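Insect group II chitinase (Ostrinia furnacalis, PDB 5Y2C) probably hydrolyses the beta-1,4 linkages of chitin, as a family 18 glycoside hydrolase domain, here with a chitin oligosaccharide lying in its substrate cleft. Local coordinates at residues A38-D43 and L78-W83; V5-T10 and W343-D348; H107-L112 and N157-L162. All coordinates share one frame; numbering follows the deposited sequence.

Contact 1: residues A38-D43 and L78-W83. With NAG (2-acetamido-2-deoxy-beta-D-glucopyranose), chain C; NAG (2-acetamido-2-deoxy-beta-D-glucopyranose), chain B; NAG (2-acetamido-2-deoxy-beta-D-glucopyranose), chain D.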
# COMPACT_ATOMS: atom_id res chain seq x y z
N ALA A 38 7.34 -7.45 -0.52
CA ALA A 38 7.99 -6.14 -0.50
C ALA A 38 9.21 -6.16 0.41
O ALA A 38 9.14 -6.69 1.53
CB ALA A 38 7.00 -5.06 -0.05
N PHE A 39 10.34 -5.64 -0.07
CA PHE A 39 10.54 -5.17 -1.44
C PHE A 39 11.84 -5.78 -1.95
O PHE A 39 12.73 -6.09 -1.15
CB PHE A 39 10.68 -3.64 -1.54
CG PHE A 39 9.39 -2.88 -1.41
CD1 PHE A 39 8.42 -2.95 -2.41
CD2 PHE A 39 9.16 -2.05 -0.31
CE1 PHE A 39 7.23 -2.25 -2.29
CE2 PHE A 39 7.97 -1.33 -0.19
CZ PHE A 39 7.00 -1.44 -1.19
N ALA A 40 11.98 -5.90 -3.27
CA ALA A 40 13.30 -5.99 -3.89
C ALA A 40 13.69 -4.60 -4.38
O ALA A 40 12.88 -3.67 -4.40
CB ALA A 40 13.35 -7.02 -5.03
N VAL A 41 14.97 -4.45 -4.76
CA VAL A 41 15.52 -3.15 -5.11
C VAL A 41 16.25 -3.22 -6.44
O VAL A 41 16.58 -4.30 -6.96
CB VAL A 41 16.44 -2.61 -3.99
CG1 VAL A 41 15.61 -2.41 -2.71
CG2 VAL A 41 17.61 -3.55 -3.74
N LEU A 42 16.47 -2.05 -7.03
CA LEU A 42 17.20 -1.94 -8.27
C LEU A 42 18.67 -1.70 -7.96
O LEU A 42 19.00 -0.81 -7.17
CB LEU A 42 16.64 -0.80 -9.13
CG LEU A 42 17.14 -0.72 -10.58
CD1 LEU A 42 16.49 -1.78 -11.44
CD2 LEU A 42 16.90 0.66 -11.16
N ASP A 43 19.55 -2.49 -8.56
CA ASP A 43 20.98 -2.25 -8.37
C ASP A 43 21.36 -0.94 -9.04
O ASP A 43 21.12 -0.74 -10.23
CB ASP A 43 21.82 -3.39 -8.95
CG ASP A 43 23.30 -3.20 -8.67
OD1 ASP A 43 23.72 -3.30 -7.49
OD2 ASP A 43 24.05 -2.91 -9.63
N LEU A 78 6.77 -10.49 -6.76
CA LEU A 78 7.82 -9.73 -6.12
C LEU A 78 7.58 -8.25 -6.37
O LEU A 78 7.37 -7.84 -7.52
CB LEU A 78 9.19 -10.16 -6.66
CG LEU A 78 10.39 -9.37 -6.16
CD1 LEU A 78 10.56 -9.53 -4.65
CD2 LEU A 78 11.66 -9.79 -6.91
N GLY A 79 7.58 -7.45 -5.30
CA GLY A 79 7.47 -6.00 -5.43
C GLY A 79 8.85 -5.37 -5.54
O GLY A 79 9.75 -5.69 -4.77
N LEU A 80 9.02 -4.51 -6.54
CA LEU A 80 10.31 -3.89 -6.82
C LEU A 80 10.21 -2.40 -6.52
O LEU A 80 9.40 -1.69 -7.14
CB LEU A 80 10.74 -4.10 -8.28
CG LEU A 80 11.98 -3.30 -8.75
CD1 LEU A 80 13.28 -3.81 -8.08
CD2 LEU A 80 12.12 -3.32 -10.27
N GLY A 81 11.01 -1.94 -5.56
CA GLY A 81 11.07 -0.53 -5.28
C GLY A 81 10.60 -0.17 -3.88
O GLY A 81 11.27 -0.48 -2.89
N GLY A 82 9.44 0.47 -3.80
CA GLY A 82 8.96 1.03 -2.56
C GLY A 82 9.43 2.47 -2.39
O GLY A 82 10.21 3.00 -3.18
N TRP A 83 8.94 3.11 -1.32
CA TRP A 83 9.27 4.51 -1.11
C TRP A 83 10.78 4.71 -0.96
O TRP A 83 11.38 5.57 -1.63
CB TRP A 83 8.56 5.05 0.12
CG TRP A 83 8.97 6.47 0.43
CD1 TRP A 83 9.85 6.87 1.39
CD2 TRP A 83 8.54 7.66 -0.25
NE1 TRP A 83 9.99 8.24 1.36
CE2 TRP A 83 9.20 8.75 0.36
CE3 TRP A 83 7.67 7.91 -1.31
CZ2 TRP A 83 9.01 10.07 -0.05
CZ3 TRP A 83 7.48 9.23 -1.72
CH2 TRP A 83 8.14 10.29 -1.09
C1 NAG C . 4.53 8.56 0.66
C2 NAG C . 5.07 7.68 1.75
C3 NAG C . 5.29 6.28 1.21
C4 NAG C . 4.11 5.73 0.48
C5 NAG C . 3.70 6.74 -0.55
C6 NAG C . 2.38 6.38 -1.17
C7 NAG C . 6.42 8.84 3.42
C8 NAG C . 7.71 9.48 3.66
N2 NAG C . 6.28 8.20 2.30
O3 NAG C . 5.60 5.46 2.28
O4 NAG C . 4.60 4.55 -0.10
O5 NAG C . 3.47 7.92 0.10
O6 NAG C . 2.31 6.59 -2.53
O7 NAG C . 5.61 8.92 4.25
C1 NAG B . 3.85 3.36 -0.13
C2 NAG B . 4.80 2.21 -0.38
C3 NAG B . 5.55 1.76 0.87
C4 NAG B . 5.20 2.46 2.17
C5 NAG B . 3.68 2.51 2.21
C6 NAG B . 3.10 3.23 3.38
C7 NAG B . 4.38 0.64 -2.14
C8 NAG B . 3.52 -0.49 -2.55
N2 NAG B . 4.15 1.07 -0.96
O3 NAG B . 6.91 1.87 0.60
O4 NAG B . 5.69 1.77 3.25
O5 NAG B . 3.14 3.09 1.03
O6 NAG B . 3.68 4.48 3.55
O7 NAG B . 5.20 1.07 -2.85
C1 NAG D . 6.81 2.35 3.79
C2 NAG D . 6.89 2.05 5.25
C3 NAG D . 8.24 2.48 5.78
C4 NAG D . 9.34 1.82 4.99
C5 NAG D . 9.13 2.07 3.51
C6 NAG D . 10.11 1.32 2.64
C7 NAG D . 4.88 1.96 6.49
C8 NAG D . 3.83 2.76 7.13
N2 NAG D . 5.86 2.63 6.01
O3 NAG D . 8.29 2.11 7.10
O4 NAG D . 10.61 2.27 5.35
O5 NAG D . 7.84 1.60 3.26
O6 NAG D . 10.14 1.82 1.33
O7 NAG D . 4.82 0.80 6.44

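Contact 2: residues V5-T10 and W343-D348. With NAG (2-acetamido-2-deoxy-beta-D-glucopyranose), chain B; NAG (2-acetamido-2-deoxy-beta-D-glucopyranose), chain D.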
# COMPACT_ATOMS: atom_id res chain seq x y z
N VAL A 5 -7.90 -9.56 -3.77
CA VAL A 5 -7.43 -9.03 -2.49
C VAL A 5 -5.91 -9.14 -2.53
O VAL A 5 -5.36 -10.22 -2.29
CB VAL A 5 -8.03 -9.76 -1.28
CG1 VAL A 5 -7.45 -9.19 0.02
CG2 VAL A 5 -9.55 -9.64 -1.28
N VAL A 6 -5.23 -8.04 -2.85
CA VAL A 6 -3.78 -8.00 -3.03
C VAL A 6 -3.15 -7.64 -1.69
O VAL A 6 -3.36 -6.55 -1.17
CB VAL A 6 -3.38 -7.00 -4.12
CG1 VAL A 6 -1.87 -6.92 -4.26
CG2 VAL A 6 -4.03 -7.33 -5.47
N CYS A 7 -2.37 -8.57 -1.13
CA CYS A 7 -1.77 -8.41 0.19
C CYS A 7 -0.30 -8.12 0.04
O CYS A 7 0.42 -8.88 -0.62
CB CYS A 7 -1.95 -9.67 1.02
SG CYS A 7 -3.63 -10.22 1.31
N TYR A 8 0.16 -7.04 0.68
CA TYR A 8 1.58 -6.75 0.72
C TYR A 8 2.18 -7.41 1.96
O TYR A 8 1.71 -7.17 3.08
CB TYR A 8 1.81 -5.24 0.70
CG TYR A 8 1.74 -4.69 -0.70
CD1 TYR A 8 0.53 -4.28 -1.25
CD2 TYR A 8 2.88 -4.63 -1.50
CE1 TYR A 8 0.47 -3.79 -2.54
CE2 TYR A 8 2.82 -4.15 -2.78
CZ TYR A 8 1.62 -3.74 -3.30
OH TYR A 8 1.58 -3.26 -4.58
N TYR A 9 3.16 -8.28 1.74
CA TYR A 9 3.97 -8.86 2.79
C TYR A 9 5.29 -8.09 2.79
O TYR A 9 5.85 -7.82 1.72
CB TYR A 9 4.20 -10.36 2.54
CG TYR A 9 5.37 -10.94 3.33
CD1 TYR A 9 5.17 -11.46 4.61
CD2 TYR A 9 6.66 -10.93 2.81
CE1 TYR A 9 6.23 -11.97 5.34
CE2 TYR A 9 7.72 -11.42 3.53
CZ TYR A 9 7.51 -11.94 4.79
OH TYR A 9 8.58 -12.44 5.50
N THR A 10 5.76 -7.69 3.98
CA THR A 10 6.99 -6.91 4.09
C THR A 10 8.04 -7.72 4.81
O THR A 10 7.83 -8.16 5.95
CB THR A 10 6.76 -5.56 4.80
OG1 THR A 10 6.43 -5.75 6.18
CG2 THR A 10 5.64 -4.80 4.14
N TRP A 343 -1.94 -2.61 2.59
CA TRP A 343 -0.62 -2.27 3.08
C TRP A 343 -0.75 -2.07 4.59
O TRP A 343 -1.26 -1.04 5.04
CB TRP A 343 -0.06 -1.01 2.41
CG TRP A 343 1.32 -0.78 2.93
CD1 TRP A 343 1.66 -0.16 4.09
CD2 TRP A 343 2.52 -1.30 2.38
NE1 TRP A 343 3.01 -0.21 4.27
CE2 TRP A 343 3.57 -0.90 3.23
CE3 TRP A 343 2.83 -2.02 1.23
CZ2 TRP A 343 4.89 -1.22 2.96
CZ3 TRP A 343 4.14 -2.33 0.98
CH2 TRP A 343 5.16 -1.93 1.84
N SER A 344 -0.27 -3.03 5.38
CA SER A 344 0.29 -4.30 4.94
C SER A 344 -0.14 -5.38 5.93
O SER A 344 -0.67 -5.07 7.00
CB SER A 344 1.80 -4.22 4.87
OG SER A 344 2.34 -3.97 6.16
N LEU A 345 0.13 -6.65 5.59
CA LEU A 345 -0.35 -7.77 6.41
C LEU A 345 0.04 -7.64 7.88
O LEU A 345 -0.75 -7.96 8.77
CB LEU A 345 0.19 -9.09 5.85
CG LEU A 345 -0.30 -9.55 4.48
CD1 LEU A 345 0.37 -10.87 4.08
CD2 LEU A 345 -1.82 -9.69 4.48
N ASP A 346 1.27 -7.19 8.14
CA ASP A 346 1.84 -7.13 9.48
C ASP A 346 1.35 -5.96 10.33
O ASP A 346 1.68 -5.90 11.52
CB ASP A 346 3.36 -7.04 9.38
CG ASP A 346 3.79 -5.91 8.50
OD1 ASP A 346 3.85 -6.09 7.27
OD2 ASP A 346 3.98 -4.81 9.04
N LEU A 347 0.68 -4.97 9.73
CA LEU A 347 0.21 -3.82 10.49
C LEU A 347 -1.21 -4.02 10.99
O LEU A 347 -1.64 -3.32 11.91
CB LEU A 347 0.31 -2.55 9.64
CG LEU A 347 1.73 -2.23 9.16
CD1 LEU A 347 1.78 -1.03 8.19
CD2 LEU A 347 2.72 -2.06 10.32
N ASP A 348 -1.94 -4.96 10.40
CA ASP A 348 -3.21 -5.44 10.91
C ASP A 348 -2.98 -6.14 12.25
O ASP A 348 -1.85 -6.48 12.60
CB ASP A 348 -3.84 -6.39 9.88
CG ASP A 348 -5.31 -6.70 10.14
OD1 ASP A 348 -5.91 -6.24 11.14
OD2 ASP A 348 -5.89 -7.38 9.26
C1 NAG B . 3.85 3.36 -0.13
C2 NAG B . 4.80 2.21 -0.38
C3 NAG B . 5.55 1.76 0.87
C4 NAG B . 5.20 2.46 2.17
C5 NAG B . 3.68 2.51 2.21
C6 NAG B . 3.10 3.23 3.38
C7 NAG B . 4.38 0.64 -2.14
C8 NAG B . 3.52 -0.49 -2.55
N2 NAG B . 4.15 1.07 -0.96
O3 NAG B . 6.91 1.87 0.60
O4 NAG B . 5.69 1.77 3.25
O5 NAG B . 3.14 3.09 1.03
O6 NAG B . 3.68 4.48 3.55
O7 NAG B . 5.20 1.07 -2.85
C1 NAG D . 6.81 2.35 3.79
C2 NAG D . 6.89 2.05 5.25
C3 NAG D . 8.24 2.48 5.78
C4 NAG D . 9.34 1.82 4.99
C5 NAG D . 9.13 2.07 3.51
C6 NAG D . 10.11 1.32 2.64
C7 NAG D . 4.88 1.96 6.49
C8 NAG D . 3.83 2.76 7.13
N2 NAG D . 5.86 2.63 6.01
O3 NAG D . 8.29 2.11 7.10
O4 NAG D . 10.61 2.27 5.35
O5 NAG D . 7.84 1.60 3.26
O6 NAG D . 10.14 1.82 1.33
O7 NAG D . 4.82 0.80 6.44
O HOH W 1 6.01 -3.72 7.49
O HOH W 2 3.89 -8.83 5.97

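Contact 3: residues H107-L112 and N157-L162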
# COMPACT_ATOMS: atom_id res chain seq x y z
N HIS A 107 16.87 -10.15 -17.35
CA HIS A 107 17.30 -10.56 -16.02
C HIS A 107 16.10 -10.73 -15.09
O HIS A 107 16.06 -11.67 -14.27
CB HIS A 107 18.28 -9.53 -15.46
CG HIS A 107 18.66 -9.79 -14.04
ND1 HIS A 107 17.86 -9.42 -12.97
CD2 HIS A 107 19.75 -10.40 -13.50
CE1 HIS A 107 18.44 -9.79 -11.84
NE2 HIS A 107 19.58 -10.39 -12.14
N ALA A 108 15.10 -9.85 -15.19
CA ALA A 108 13.97 -9.91 -14.26
C ALA A 108 13.22 -11.23 -14.40
O ALA A 108 12.86 -11.86 -13.40
CB ALA A 108 13.04 -8.72 -14.47
N VAL A 109 13.04 -11.70 -15.64
CA VAL A 109 12.33 -12.96 -15.88
C VAL A 109 13.02 -14.11 -15.17
O VAL A 109 12.37 -14.98 -14.57
CB VAL A 109 12.21 -13.22 -17.38
CG1 VAL A 109 11.88 -14.68 -17.60
CG2 VAL A 109 11.13 -12.32 -17.98
N ASP A 110 14.34 -14.19 -15.27
CA ASP A 110 15.02 -15.31 -14.64
C ASP A 110 15.18 -15.13 -13.14
O ASP A 110 15.19 -16.12 -12.40
CB ASP A 110 16.36 -15.55 -15.35
CG ASP A 110 16.15 -16.11 -16.75
OD1 ASP A 110 15.34 -17.05 -16.91
OD2 ASP A 110 16.73 -15.56 -17.70
N PHE A 111 15.27 -13.89 -12.66
CA PHE A 111 15.30 -13.65 -11.22
C PHE A 111 14.01 -14.15 -10.58
O PHE A 111 14.03 -14.86 -9.57
CB PHE A 111 15.52 -12.16 -10.94
CG PHE A 111 15.78 -11.83 -9.49
CD1 PHE A 111 14.73 -11.73 -8.59
CD2 PHE A 111 17.06 -11.57 -9.04
CE1 PHE A 111 14.97 -11.41 -7.25
CE2 PHE A 111 17.30 -11.26 -7.70
CZ PHE A 111 16.24 -11.18 -6.81
N LEU A 112 12.87 -13.81 -11.20
CA LEU A 112 11.57 -14.20 -10.68
C LEU A 112 11.39 -15.72 -10.72
O LEU A 112 10.96 -16.32 -9.72
CB LEU A 112 10.48 -13.50 -11.48
CG LEU A 112 10.64 -12.00 -11.31
CD1 LEU A 112 9.77 -11.22 -12.28
CD2 LEU A 112 10.36 -11.62 -9.88
N ASN A 157 4.13 -12.50 -21.01
CA ASN A 157 3.04 -13.28 -21.60
C ASN A 157 3.52 -14.61 -22.14
O ASN A 157 2.77 -15.60 -22.08
CB ASN A 157 2.38 -12.50 -22.72
CG ASN A 157 1.47 -11.43 -22.20
OD1 ASN A 157 1.14 -11.41 -21.00
ND2 ASN A 157 1.07 -10.50 -23.08
N ARG A 158 4.76 -14.67 -22.60
CA ARG A 158 5.33 -15.91 -23.10
C ARG A 158 5.75 -16.84 -21.95
O ARG A 158 6.19 -17.96 -22.18
CB ARG A 158 6.53 -15.63 -24.01
CG ARG A 158 6.38 -14.38 -24.85
CD ARG A 158 7.31 -14.41 -26.05
NE ARG A 158 8.50 -13.58 -25.83
CZ ARG A 158 8.85 -12.56 -26.61
NH1 ARG A 158 8.10 -12.22 -27.65
NH2 ARG A 158 9.94 -11.86 -26.33
N ARG A 159 5.61 -16.37 -20.71
CA ARG A 159 5.98 -17.17 -19.55
C ARG A 159 4.82 -17.37 -18.59
O ARG A 159 4.97 -18.11 -17.62
CB ARG A 159 7.17 -16.56 -18.79
CG ARG A 159 8.29 -16.09 -19.71
CD ARG A 159 9.60 -16.67 -19.30
NE ARG A 159 9.57 -18.12 -19.46
CZ ARG A 159 10.62 -18.92 -19.36
NH1 ARG A 159 11.83 -18.42 -19.10
NH2 ARG A 159 10.46 -20.22 -19.53
N GLY A 160 3.67 -16.75 -18.85
CA GLY A 160 2.56 -16.87 -17.93
C GLY A 160 2.76 -16.13 -16.62
O GLY A 160 2.20 -16.54 -15.59
N MET A 161 3.53 -15.06 -16.61
CA MET A 161 3.75 -14.32 -15.38
C MET A 161 2.86 -13.08 -15.34
O MET A 161 2.46 -12.54 -16.38
CB MET A 161 5.22 -13.94 -15.23
CG MET A 161 6.12 -15.15 -15.08
SD MET A 161 7.78 -14.66 -14.63
CE MET A 161 8.22 -13.83 -16.14
N LEU A 162 2.58 -12.63 -14.12
CA LEU A 162 1.72 -11.48 -13.91
C LEU A 162 2.55 -10.22 -13.77
O LEU A 162 3.71 -10.25 -13.34
CB LEU A 162 0.85 -11.69 -12.66
CG LEU A 162 -0.07 -12.92 -12.75
CD1 LEU A 162 -0.69 -13.20 -11.38
CD2 LEU A 162 -1.15 -12.74 -13.82

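Contact 1: residues A38-D43 and L78-W83
The ring of Phe39 lies between the backbone of Gly81 and Gly82 on one face and the Ala38 methyl group on the other. Gly82 CA stands 3.5 Å from the ring centroid and 16° off the normal, a CH-pi contact. Ala38 CB is centred over the opposite face, an approach consistent with the cis peptide bond between Ala38 and Phe39. Gly79 and C8 of the chain B sugar meet the ring's edge. With CG anti to its carbonyl carbon (chi1 -76°), Phe39 extends along the glycine-rich chain, its CG 3.4 Å from Gly81 O. A beta carbon on Gly82 would fall 2.4 Å from Phe39 CE2, so the lack of a side chain allows this approach. Trp83 turns one indole face to the chain C sugar, whose N2 sits 3.4 Å above its centre, while Trp83 N donates to O3 of the chain B sugar at 3.1 Å.

Behind the rings the strands pair in parallel register, though their short axes diverge by 63°, with Ala40 bridging to Leu80. Ala40 N donates to Gly79 O at 2.7 Å, and Gly81 N reaches Ala40 O at 2.8 Å. Ala40 CB packs on Leu78 CD2 at 3.8 Å, and Leu80 CD1 reaches the Val41 backbone. A non-proline cis peptide here and an aromatic platform under a sugar are familiar from family 18 chitinases, whose barrel strands carry the cleft at their C-terminal ends. Ala40, Leu78 and Leu80 also pack against Ile49 of strand 49-51; helix 98-115 covers Leu78 and Leu80, and helix 90-95 meets Leu80 and Leu42.

Contact 2: residues V5-T10 and W343-D348
Tyr8 meets Trp343 across the two strand ends, its CB 3.4 Å from Trp343 CE3 and the ring planes inclined at 51°, neither stacked nor edge-to-face. The Thr10 methyl group adds CG2 at 3.7 Å from Trp343 CH2. The indole reaches across the cleft floor because its CG points away from the backbone N (chi1 -177°): C5 of the chain B sugar lies over one face, and NE1 donates to O7 of the chain D sugar at 3.0 Å. Replacing Trp343 by an alanine would probably leave that acetamido oxygen without this donor and the chain B sugar without its platform, and remove the packing against Tyr8 CB and the Thr10 methyl.

Further out, Leu345 N donates to Tyr8 O at 3.0 Å, nearly straight, and Leu345 CD2 rests on Cys7 CB at 3.5 Å. Asp346 OD1 takes the Ser344 hydroxyl from above the carboxylate plane and lies 2.8 Å from Thr10 OG1, while Arg16 makes a salt bridge to OD2. Cys7 is tied to Cys32 by a disulfide, and the Tyr8 hydroxyl bonds to Asp121. A tryptophan followed by a cis peptide, closing the barrel beside its first strand, is characteristic of the family 18 active-site floor, consistent with chain B occupying subsite -1.

Contact 3: residues H107-L112 and N157-L162
Val109 projects from the helix between Arg159 and Met161; CG1 faces Arg159 and CG2 lies nearest Met161, whose CE also borders CG1. Val109 CG1 meets Arg159 CD at 3.5 Å, and Val109 CG2 meets the Met161 methyl CE at 3.8 Å. Both partners cross the valine obliquely. The Arg159 chain is bent at chi2 and chi3, so that its aliphatic part passes over CG1 and the guanidinium presents an edge to the same methyl, with NH1 4.0 Å from Val109 CG1. Met161 bends at its last torsion (chi3 -67°), folding CE back to Val109; its SD is then 4.3 Å from Leu112 CB, one helical turn further along.

The charged end of Arg159 is held by a salt bridge from NH1 to Glu113, further along helix 98-115, whereas Asp110 OD1 stays 4.4 Å from Arg159 NH1, too far for an ion pair, although its negative charge may still favour the arginine's position. Arg159 and Asp110 lie at the exposed margin, Val109, Leu112 and Met161 in the buried part.

The 157-162 loop joins helix 141-157 to strand 162-167 in the alpha/beta barrel. Phe156 of helix 141-157 touches Val109, Leu112 and Met161, packing that helix against helix 98-115. Inward, Leu112 leans on Leu78 of strand 75-82, while Leu162 begins strand 162-167, with backbone hydrogen bonds to Asp118 and Leu120 beside strand 119-124.

Contacts 1 and 2 lie in the barrel core at the sugar-binding end, and contact 3 sits on the outer helical layer. Each of the first two contributes one of two neighbouring strands, 34-42 in contact 1 and 4-10 in contact 2, where Ala38 N approaches Tyr9 O, and their aromatic rings meet at Phe39 and Trp343; both reach the sugars of chains B and D. Contact 1 relies on parallel strand bonds and glycines, contact 2 on a buried carboxylate and a backbone bond at a strand end. Contact 3, without sugar or cross-segment bonds, is apolar packing edged by charge. It joins contact 1 through Leu78, which touches Phe111 and Leu112, but stays about 9 Å from contact 2 at the nearest atoms.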